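Local coordinates for phosphoribosylaminoimidazole-succinocarboxamide synthase (PDB 4O7Z), which catalyses the ATP-dependent joining of L-aspartate to 5-amino-1-(5-phospho-D-ribosyl)imidazole-4-carboxylate, a step of de novo purine biosynthesis, at residues E89-N94 with D173-F178. Residues are numbered along the deposited sequence; the frame is centred on the assembly and turned at random.
Sequences EVVVRN and DFKLEF. With 5GP (guanosine-5'-monophosphate), chain B.
Two antiparallel strands of the central sheet, 89-93 and 173-176, form the floor of the site that holds guanosine-5'-monophosphate. Paired backbone bonds join Val90 to Leu176 and Val92 to Phe174, among them Val90 N to Leu176 O at 2.8 Å. On the nucleotide face, Arg93 lies beside Asp173 with guanidinium and carboxylate planes 83° apart. Arg93 NH2 makes a long salt bridge to Asp173 OD2 (3.4 Å). The phosphate is gripped by two hydrogen bonds, Arg93 NH2 to 5GP O2P (2.6 Å) and Arg93 NH1 to 5GP O1P (3.0 Å). Asp173 OD1 lies 2.4 Å from 5GP O3', too short to take at face value. Lys175, bent at chi2 (-93°) and chi3, lays its chain under the sugar and base, CB 3.5 Å from O4', and its NZ bridges to Glu177 OE2 (2.6 Å). Were Lys175 cut back to alanine, Glu177 would probably lose one of its two lysine partners, keeping Lys122, and a gap would open beneath the base. On the other face, Val92 CB sits over the Phe174 ring, 4.0 Å from its centroid, and Val90 CG2 meets the edge of Phe178. Helix 143-165 packs against Val90, Val92 and Phe174; strand 111-121 pairs with the far side of 89-93, and Leu188 of strand 186-188 touches Leu176 and Phe178.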
loop_
_atom_site.group_PDB
_atom_site.type_symbol
_atom_site.label_atom_id
_atom_site.label_comp_id
_atom_site.label_asym_id
_atom_site.label_seq_id
_atom_site.Cartn_x
_atom_site.Cartn_y
_atom_site.Cartn_z
ATOM N N GLU A 89 9.072 -1.300 8.059
ATOM C CA GLU A 89 10.084 -0.436 7.498
ATOM C C GLU A 89 9.297 0.747 7.016
ATOM O O GLU A 89 8.271 0.582 6.335
ATOM C CB GLU A 89 10.794 -1.118 6.342
ATOM C CG GLU A 89 11.581 -2.343 6.773
ATOM C CD GLU A 89 12.059 -3.141 5.583
ATOM O OE1 GLU A 89 13.074 -3.840 5.721
ATOM O OE2 GLU A 89 11.411 -3.068 4.507
ATOM N N VAL A 90 9.740 1.937 7.418
ATOM C CA VAL A 90 9.018 3.172 7.140
ATOM C C VAL A 90 9.826 3.968 6.142
ATOM O O VAL A 90 10.943 4.384 6.437
ATOM C CB VAL A 90 8.788 3.995 8.416
ATOM C CG1 VAL A 90 7.980 5.259 8.113
ATOM C CG2 VAL A 90 8.065 3.147 9.467
ATOM N N VAL A 91 9.257 4.184 4.958
ATOM C CA VAL A 91 10.000 4.814 3.885
ATOM C C VAL A 91 9.489 6.244 3.641
ATOM O O VAL A 91 8.300 6.461 3.440
ATOM C CB VAL A 91 9.989 3.941 2.589
ATOM C CG1 VAL A 91 10.666 4.675 1.444
ATOM C CG2 VAL A 91 10.713 2.607 2.829
ATOM N N VAL A 92 10.392 7.214 3.696
ATOM C CA VAL A 92 10.077 8.593 3.309
ATOM C C VAL A 92 10.715 8.908 1.937
ATOM O O VAL A 92 11.862 8.599 1.710
ATOM C CB VAL A 92 10.526 9.593 4.394
ATOM C CG1 VAL A 92 9.970 10.988 4.112
ATOM C CG2 VAL A 92 10.062 9.120 5.763
ATOM N N ARG A 93 9.941 9.490 1.029
ATOM C CA ARG A 93 10.367 9.762 -0.348
ATOM C C ARG A 93 10.148 11.248 -0.707
ATOM O O ARG A 93 9.043 11.774 -0.548
ATOM C CB ARG A 93 9.632 8.817 -1.317
ATOM C CG ARG A 93 9.347 7.428 -0.703
ATOM C CD ARG A 93 8.880 6.367 -1.696
ATOM N NE ARG A 93 9.977 5.947 -2.557
ATOM C CZ ARG A 93 10.414 4.701 -2.745
ATOM N NH1 ARG A 93 9.851 3.645 -2.136
ATOM N NH2 ARG A 93 11.448 4.520 -3.569
ATOM N N ASN A 94 11.220 11.916 -1.137
ATOM C CA ASN A 94 11.195 13.324 -1.587
ATOM C C ASN A 94 11.324 13.453 -3.110
ATOM O O ASN A 94 10.772 14.392 -3.725
ATOM C CB ASN A 94 12.337 14.122 -0.937
ATOM C CG ASN A 94 12.266 14.120 0.580
ATOM O OD1 ASN A 94 11.222 14.409 1.160
ATOM N ND2 ASN A 94 13.378 13.798 1.227
ATOM N N ASP A 173 15.269 9.606 -0.808
ATOM C CA ASP A 173 14.367 8.837 0.047
ATOM C C ASP A 173 15.205 8.105 1.097
ATOM O O ASP A 173 16.438 8.134 1.046
ATOM C CB ASP A 173 13.516 7.838 -0.774
ATOM C CG ASP A 173 14.369 6.854 -1.584
ATOM O OD1 ASP A 173 15.413 6.408 -1.073
ATOM O OD2 ASP A 173 14.009 6.532 -2.744
ATOM N N PHE A 174 14.550 7.430 2.029
ATOM C CA PHE A 174 15.284 6.660 3.028
ATOM C C PHE A 174 14.350 5.744 3.817
ATOM O O PHE A 174 13.135 5.941 3.837
ATOM C CB PHE A 174 16.060 7.598 3.973
ATOM C CG PHE A 174 15.184 8.545 4.763
ATOM C CD1 PHE A 174 14.774 8.220 6.050
ATOM C CD2 PHE A 174 14.779 9.752 4.226
ATOM C CE1 PHE A 174 13.970 9.077 6.793
ATOM C CE2 PHE A 174 13.970 10.627 4.959
ATOM C CZ PHE A 174 13.566 10.290 6.250
ATOM N N LYS A 175 14.933 4.759 4.487
ATOM C CA LYS A 175 14.169 3.816 5.276
ATOM C C LYS A 175 14.508 3.960 6.777
ATOM O O LYS A 175 15.694 4.051 7.164
ATOM C CB LYS A 175 14.423 2.402 4.771
ATOM C CG LYS A 175 13.574 1.313 5.413
ATOM C CD LYS A 175 14.260 0.671 6.606
ATOM C CE LYS A 175 15.353 -0.306 6.154
ATOM N NZ LYS A 175 16.096 -0.794 7.350
ATOM N N LEU A 176 13.447 3.972 7.594
ATOM C CA LEU A 176 13.543 3.951 9.044
ATOM C C LEU A 176 12.871 2.735 9.666
ATOM O O LEU A 176 11.912 2.176 9.121
ATOM C CB LEU A 176 12.866 5.186 9.649
ATOM C CG LEU A 176 13.408 6.572 9.283
ATOM C CD1 LEU A 176 12.496 7.604 9.917
ATOM C CD2 LEU A 176 14.869 6.777 9.686
ATOM N N GLU A 177 13.342 2.361 10.850
ATOM C CA GLU A 177 12.638 1.374 11.661
ATOM C C GLU A 177 12.492 1.917 13.069
ATOM O O GLU A 177 13.212 2.836 13.454
ATOM C CB GLU A 177 13.395 0.041 11.630
ATOM C CG GLU A 177 13.495 -0.536 10.217
ATOM C CD GLU A 177 14.194 -1.885 10.148
ATOM O OE1 GLU A 177 14.206 -2.614 11.154
ATOM O OE2 GLU A 177 14.748 -2.224 9.080
ATOM N N PHE A 178 11.566 1.353 13.837
ATOM C CA PHE A 178 11.164 1.923 15.114
ATOM C C PHE A 178 10.831 0.824 16.076
ATOM O O PHE A 178 10.474 -0.273 15.671
ATOM C CB PHE A 178 9.868 2.747 14.961
ATOM C CG PHE A 178 10.028 4.035 14.200
ATOM C CD1 PHE A 178 10.304 5.222 14.865
ATOM C CD2 PHE A 178 9.853 4.068 12.806
ATOM C CE1 PHE A 178 10.420 6.426 14.168
ATOM C CE2 PHE A 178 9.980 5.260 12.104
ATOM C CZ PHE A 178 10.260 6.436 12.783
HETATM P P 5GP B . 12.704 1.266 -2.605
HETATM O O1P 5GP B . 11.276 1.030 -2.177
HETATM O O2P 5GP B . 12.860 2.299 -3.694
HETATM O O3P 5GP B . 13.496 0.013 -2.853
HETATM O "O5'" 5GP B . 13.445 1.888 -1.324
HETATM C "C5'" 5GP B . 13.206 3.216 -0.841
HETATM C "C4'" 5GP B . 14.310 3.681 0.112
HETATM O "O4'" 5GP B . 14.321 2.931 1.330
HETATM C "C3'" 5GP B . 15.707 3.525 -0.483
HETATM O "O3'" 5GP B . 16.521 4.589 0.004
HETATM C "C2'" 5GP B . 16.243 2.241 0.092
HETATM O "O2'" 5GP B . 17.671 2.332 0.185
HETATM C "C1'" 5GP B . 15.522 2.152 1.440
HETATM N N9 5GP B . 15.163 0.737 1.710
HETATM C C8 5GP B . 13.941 0.160 1.579
HETATM N N7 5GP B . 13.990 -1.159 1.898
HETATM C C5 5GP B . 15.261 -1.437 2.249
HETATM C C6 5GP B . 16.006 -2.638 2.700
HETATM O O6 5GP B . 15.415 -3.730 2.829
HETATM N N1 5GP B . 17.319 -2.514 2.959
HETATM C C2 5GP B . 17.982 -1.339 2.827
HETATM N N2 5GP B . 19.313 -1.296 3.116
HETATM N N3 5GP B . 17.361 -0.191 2.411
HETATM C C4 5GP B . 16.034 -0.191 2.125
HETATM O O HOH W 1 11.803 7.629 -3.951
#